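Local structure of nucleoporin NUP82 (Saccharomyces cerevisiae, 3PBP) at residues Y297-I302 with V315-D320; L324-K329 with L350-K355. The protein helps build the nuclear pore complex, whose nucleoporins can also dock transport factors, and interacts with NUP116 through its N-terminal domain. The protein carries 1 engineered substitution. All coordinates share one frame; numbering follows the deposited sequence.

Interaction 1: Y297-I302 with V315-D320; sequences YTATNI and VCVSFD
F319 and D320 both carry CG beside the backbone N and anti to the carbonyl carbon (chi1 -83° and -80°), which sets the F319 ring against the A299 methyl and brings the D320 carboxylate to T298 N. The A299 methyl sits over one ring face in a CH-pi contact, CB lying 4.1 Å from the ring centroid. T298 and D320 exchange two bonds: D320 N donates to T298 O at 2.8 Å, while the return link, T298 N to D320 OD2, is weak and bent. OG1 of T298 has its main partner elsewhere, in R114 of the NUP116 chain. Y297 crosses D320 obliquely, its CD2 edge 3.4 Å from D320 CB.

Strands 299-306 and 313-319 form a hairpin within one blade of the beta-propeller that makes up this N-terminal domain, with 299-306 at one margin of the blade's sheet. A beta bulge interrupts the pairing: T300 and N301 stand together opposite S318, T300 N donating to S318 O (2.7 Å) from well above the carbonyl plane and N301 O accepting S318 N (2.8 Å, 165°). Beyond the bulge the register resumes with I302 beside V317. The extended I302 chain carries CD1 to V315 CG1 (3.7 Å), and L197 of strand 194-198 packs on the face that carries A299, I302 and V317.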
loop_
_atom_site.group_PDB
_atom_site.type_symbol
_atom_site.label_atom_id
_atom_site.label_comp_id
_atom_site.label_asym_id
_atom_site.label_seq_id
_atom_site.Cartn_x
_atom_site.Cartn_y
_atom_site.Cartn_z
ATOM N N TYR A 297 -12.226 12.669 -10.766
ATOM C CA TYR A 297 -11.199 13.126 -9.840
ATOM C C TYR A 297 -10.161 12.054 -9.536
ATOM O O TYR A 297 -10.203 10.945 -10.089
ATOM C CB TYR A 297 -11.836 13.620 -8.545
ATOM C CG TYR A 297 -12.802 14.765 -8.768
ATOM C CD1 TYR A 297 -14.141 14.526 -9.091
ATOM C CD2 TYR A 297 -12.364 16.096 -8.704
ATOM C CE1 TYR A 297 -15.018 15.580 -9.345
ATOM C CE2 TYR A 297 -13.233 17.154 -8.958
ATOM C CZ TYR A 297 -14.558 16.891 -9.279
ATOM O OH TYR A 297 -15.419 17.934 -9.543
ATOM N N THR A 298 -9.220 12.393 -8.664
ATOM C CA THR A 298 -8.169 11.457 -8.302
ATOM C C THR A 298 -8.073 11.248 -6.799
ATOM O O THR A 298 -8.251 12.185 -6.012
ATOM C CB THR A 298 -6.797 11.938 -8.811
ATOM O OG1 THR A 298 -6.888 12.272 -10.203
ATOM C CG2 THR A 298 -5.748 10.840 -8.626
ATOM N N ALA A 299 -7.792 10.002 -6.417
ATOM C CA ALA A 299 -7.642 9.624 -5.018
ATOM C C ALA A 299 -6.346 10.245 -4.473
ATOM O O ALA A 299 -5.299 10.214 -5.132
ATOM C CB ALA A 299 -7.613 8.105 -4.901
ATOM N N THR A 300 -6.420 10.807 -3.270
ATOM C CA THR A 300 -5.258 11.467 -2.670
ATOM C C THR A 300 -4.567 10.717 -1.533
ATOM O O THR A 300 -3.348 10.499 -1.571
ATOM C CB THR A 300 -5.635 12.849 -2.125
ATOM O OG1 THR A 300 -6.411 13.550 -3.093
ATOM C CG2 THR A 300 -4.383 13.654 -1.842
ATOM N N ASN A 301 -5.345 10.349 -0.513
ATOM C CA ASN A 301 -4.807 9.641 0.639
ATOM C C ASN A 301 -5.660 8.470 1.061
ATOM O O ASN A 301 -6.809 8.333 0.661
ATOM C CB ASN A 301 -4.674 10.578 1.837
ATOM C CG ASN A 301 -3.971 11.868 1.489
ATOM O OD1 ASN A 301 -4.585 12.789 0.948
ATOM N ND2 ASN A 301 -2.675 11.941 1.785
ATOM N N ILE A 302 -5.072 7.615 1.880
ATOM C CA ILE A 302 -5.792 6.474 2.401
ATOM C C ILE A 302 -5.444 6.349 3.889
ATOM O O ILE A 302 -4.300 6.568 4.311
ATOM C CB ILE A 302 -5.444 5.183 1.623
ATOM C CG1 ILE A 302 -6.331 4.040 2.119
ATOM C CG2 ILE A 302 -3.964 4.838 1.769
ATOM C CD1 ILE A 302 -6.178 2.748 1.309
ATOM N N VAL A 315 -11.820 1.738 5.925
ATOM C CA VAL A 315 -10.788 2.279 5.059
ATOM C C VAL A 315 -11.277 3.619 4.554
ATOM O O VAL A 315 -12.390 3.710 4.057
ATOM C CB VAL A 315 -10.518 1.363 3.854
ATOM C CG1 VAL A 315 -9.433 1.970 2.981
ATOM C CG2 VAL A 315 -10.108 -0.018 4.337
ATOM N N CYS A 316 -10.465 4.661 4.694
ATOM C CA CYS A 316 -10.869 5.978 4.231
ATOM C C CYS A 316 -9.975 6.463 3.102
ATOM O O CYS A 316 -8.749 6.358 3.187
ATOM C CB CYS A 316 -10.836 6.987 5.380
ATOM S SG CYS A 316 -11.313 8.683 4.886
ATOM N N VAL A 317 -10.597 6.989 2.046
ATOM C CA VAL A 317 -9.864 7.502 0.891
ATOM C C VAL A 317 -10.239 8.948 0.522
ATOM O O VAL A 317 -11.417 9.310 0.499
ATOM C CB VAL A 317 -10.091 6.606 -0.334
ATOM C CG1 VAL A 317 -9.217 7.067 -1.481
ATOM C CG2 VAL A 317 -9.775 5.161 0.020
ATOM N N SER A 318 -9.217 9.761 0.247
ATOM C CA SER A 318 -9.369 11.167 -0.150
ATOM C C SER A 318 -9.455 11.302 -1.662
ATOM O O SER A 318 -8.940 10.454 -2.402
ATOM C CB SER A 318 -8.157 11.996 0.278
ATOM O OG SER A 318 -8.140 12.206 1.668
ATOM N N PHE A 319 -10.068 12.399 -2.111
ATOM C CA PHE A 319 -10.207 12.683 -3.541
ATOM C C PHE A 319 -10.074 14.177 -3.854
ATOM O O PHE A 319 -10.359 15.022 -3.001
ATOM C CB PHE A 319 -11.550 12.165 -4.042
ATOM C CG PHE A 319 -11.544 10.705 -4.391
ATOM C CD1 PHE A 319 -11.035 10.276 -5.609
ATOM C CD2 PHE A 319 -12.062 9.760 -3.504
ATOM C CE1 PHE A 319 -11.041 8.926 -5.947
ATOM C CE2 PHE A 319 -12.073 8.408 -3.831
ATOM C CZ PHE A 319 -11.560 7.989 -5.059
ATOM N N ASP A 320 -9.632 14.479 -5.079
ATOM C CA ASP A 320 -9.452 15.856 -5.559
ATOM C C ASP A 320 -10.592 16.791 -5.177
ATOM O O ASP A 320 -10.362 17.928 -4.798
ATOM C CB ASP A 320 -9.362 15.897 -7.086
ATOM C CG ASP A 320 -8.009 15.534 -7.611
ATOM O OD1 ASP A 320 -7.013 16.104 -7.121
ATOM O OD2 ASP A 320 -7.947 14.689 -8.538
#

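Interaction 2: L324-K329 with L350-K355; sequences LILLFK and LIERVK
L324 O takes the N-H of V354 (2.7 Å, 165°) and also faces the CA of R353 in a CA-H...O contact. The reciprocal bond, L324 N to V354 O, is bent and weak, although it completes a hydrogen-bonded antiparallel pair. The strands are neighbours in a beta-propeller blade, and 347-355 is flanked on its other side by the parallel strand 286-288. A classic beta bulge breaks their register: two residues, I351 and E352, stand against the single L326, whose N donates to E352 O (2.9 Å) and whose O receives I351 N (2.9 Å) nearly along the C=O axis.

On the face carrying I325, L327 and R353, L350 crosses I325 at about a right angle; its CD1 meets I325 CB at 3.6 Å and also touches L327 CD2. With CG anti to the backbone N (chi1 -174°) and the chain extended to NE, R353 slants across I325, CG coming 4.1 Å from I325 CG2, before its guanidinium reaches D321 and E293 in salt bridges. K355 CE rests over one face of that guanidinium, offset toward the rim.

Helix 387-399 packs on the face that carries L326 and E352, W389 touching both of them and I351. There E352 runs beside L326 and hydrogen-bonds through OE1 to S412. Toward the far end of the pairing, I351 CD1 packs obliquely against F328, with F328 CB its nearest atom.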
loop_
_atom_site.group_PDB
_atom_site.type_symbol
_atom_site.label_atom_id
_atom_site.label_comp_id
_atom_site.label_asym_id
_atom_site.label_seq_id
_atom_site.Cartn_x
_atom_site.Cartn_y
_atom_site.Cartn_z
ATOM N N LEU A 324 -14.592 12.423 0.613
ATOM C CA LEU A 324 -14.096 11.308 1.411
ATOM C C LEU A 324 -15.025 10.124 1.250
ATOM O O LEU A 324 -16.238 10.296 1.285
ATOM C CB LEU A 324 -14.106 11.711 2.880
ATOM C CG LEU A 324 -12.840 11.585 3.701
ATOM C CD1 LEU A 324 -11.718 12.352 3.023
ATOM C CD2 LEU A 324 -13.115 12.118 5.092
ATOM N N ILE A 325 -14.484 8.927 1.057
ATOM C CA ILE A 325 -15.357 7.763 0.973
ATOM C C ILE A 325 -14.942 6.775 2.058
ATOM O O ILE A 325 -13.787 6.361 2.133
ATOM C CB ILE A 325 -15.342 7.069 -0.433
ATOM C CG1 ILE A 325 -13.974 6.460 -0.744
ATOM C CG2 ILE A 325 -15.734 8.057 -1.488
ATOM C CD1 ILE A 325 -13.975 5.545 -1.973
ATOM N N LEU A 326 -15.887 6.435 2.923
ATOM C CA LEU A 326 -15.638 5.507 4.011
ATOM C C LEU A 326 -16.019 4.128 3.506
ATOM O O LEU A 326 -17.167 3.884 3.170
ATOM C CB LEU A 326 -16.472 5.913 5.226
ATOM C CG LEU A 326 -16.223 7.341 5.738
ATOM C CD1 LEU A 326 -16.973 7.557 7.041
ATOM C CD2 LEU A 326 -14.727 7.561 5.963
ATOM N N LEU A 327 -15.044 3.228 3.445
ATOM C CA LEU A 327 -15.261 1.885 2.931
ATOM C C LEU A 327 -15.173 0.806 4.001
ATOM O O LEU A 327 -14.575 1.010 5.047
ATOM C CB LEU A 327 -14.231 1.599 1.843
ATOM C CG LEU A 327 -14.006 2.712 0.821
ATOM C CD1 LEU A 327 -12.833 2.345 -0.105
ATOM C CD2 LEU A 327 -15.279 2.935 0.047
ATOM N N PHE A 328 -15.767 -0.348 3.701
ATOM C CA PHE A 328 -15.791 -1.505 4.589
ATOM C C PHE A 328 -15.487 -2.794 3.804
ATOM O O PHE A 328 -16.122 -3.071 2.786
ATOM C CB PHE A 328 -17.168 -1.607 5.243
ATOM C CG PHE A 328 -17.358 -2.844 6.065
ATOM C CD1 PHE A 328 -16.733 -2.977 7.313
ATOM C CD2 PHE A 328 -18.151 -3.885 5.593
ATOM C CE1 PHE A 328 -16.903 -4.141 8.078
ATOM C CE2 PHE A 328 -18.327 -5.040 6.341
ATOM C CZ PHE A 328 -17.703 -5.172 7.588
ATOM N N LYS A 329 -14.518 -3.575 4.279
ATOM C CA LYS A 329 -14.129 -4.833 3.627
ATOM C C LYS A 329 -15.000 -5.998 4.112
ATOM O O LYS A 329 -14.835 -6.474 5.236
ATOM C CB LYS A 329 -12.656 -5.114 3.917
ATOM C CG LYS A 329 -12.145 -6.450 3.477
ATOM C CD LYS A 329 -10.648 -6.476 3.687
ATOM C CE LYS A 329 -10.117 -7.883 3.919
ATOM N NZ LYS A 329 -10.512 -8.484 5.234
ATOM N N LEU A 350 -18.915 0.625 -0.098
ATOM C CA LEU A 350 -19.065 2.023 0.320
ATOM C C LEU A 350 -20.139 2.153 1.381
ATOM O O LEU A 350 -21.262 1.717 1.166
ATOM C CB LEU A 350 -19.464 2.914 -0.860
ATOM C CG LEU A 350 -19.640 4.397 -0.515
ATOM C CD1 LEU A 350 -18.341 5.141 -0.790
ATOM C CD2 LEU A 350 -20.742 4.995 -1.343
ATOM N N ILE A 351 -19.794 2.752 2.516
ATOM C CA ILE A 351 -20.751 2.954 3.603
ATOM C C ILE A 351 -21.263 4.387 3.602
ATOM O O ILE A 351 -22.431 4.636 3.867
ATOM C CB ILE A 351 -20.116 2.667 4.972
ATOM C CG1 ILE A 351 -19.874 1.164 5.131
ATOM C CG2 ILE A 351 -21.020 3.165 6.072
ATOM C CD1 ILE A 351 -19.190 0.781 6.431
ATOM N N GLU A 352 -20.376 5.328 3.303
ATOM C CA GLU A 352 -20.741 6.736 3.260
ATOM C C GLU A 352 -19.726 7.598 2.495
ATOM O O GLU A 352 -18.561 7.228 2.320
ATOM C CB GLU A 352 -20.893 7.284 4.687
ATOM C CG GLU A 352 -20.601 8.783 4.789
ATOM C CD GLU A 352 -20.767 9.342 6.180
ATOM O OE1 GLU A 352 -20.228 8.731 7.130
ATOM O OE2 GLU A 352 -21.429 10.400 6.312
ATOM N N ARG A 353 -20.193 8.749 2.030
ATOM C CA ARG A 353 -19.339 9.696 1.346
ATOM C C ARG A 353 -19.462 11.047 2.080
ATOM O O ARG A 353 -20.562 11.475 2.447
ATOM C CB ARG A 353 -19.753 9.847 -0.111
ATOM C CG ARG A 353 -18.792 10.718 -0.889
ATOM C CD ARG A 353 -19.280 10.996 -2.270
ATOM N NE ARG A 353 -18.331 11.842 -2.974
ATOM C CZ ARG A 353 -18.569 12.389 -4.161
ATOM N NH1 ARG A 353 -19.731 12.170 -4.764
ATOM N NH2 ARG A 353 -17.648 13.147 -4.743
ATOM N N VAL A 354 -18.327 11.702 2.310
ATOM C CA VAL A 354 -18.308 12.979 3.006
ATOM C C VAL A 354 -17.645 14.038 2.138
ATOM O O VAL A 354 -16.453 13.938 1.834
ATOM C CB VAL A 354 -17.529 12.864 4.341
ATOM C CG1 VAL A 354 -17.465 14.213 5.036
ATOM C CG2 VAL A 354 -18.192 11.833 5.240
ATOM N N LYS A 355 -18.418 15.041 1.719
ATOM C CA LYS A 355 -17.869 16.125 0.904
ATOM C C LYS A 355 -17.540 17.289 1.828
ATOM O O LYS A 355 -18.434 17.882 2.435
ATOM C CB LYS A 355 -18.874 16.579 -0.156
ATOM C CG LYS A 355 -19.318 15.487 -1.109
ATOM C CD LYS A 355 -20.277 16.027 -2.166
ATOM C CE LYS A 355 -20.846 14.897 -3.017
ATOM N NZ LYS A 355 -21.824 15.376 -4.030
#

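How the interactions relate
Both interactions belong to one blade: strands 313-319 and 323-329 are sheet neighbours, joined by probable hydrogen bonds from I325 N to V317 O and from L327 N to V315 O, and C316 SG packs against L324 and L326. Each pairing is antiparallel with one bulge, placed on the earlier strand in interaction 1 and on the later one in interaction 2. Interaction 1 is partly buried and ends in a loop where an aspartate and a threonine meet beside NUP116. Interaction 2 is more buried; mostly aliphatic side chains make its cross-strand contacts, while its charged groups find partners beyond the two strands, and another protein chain packs on F328, L350 and I351.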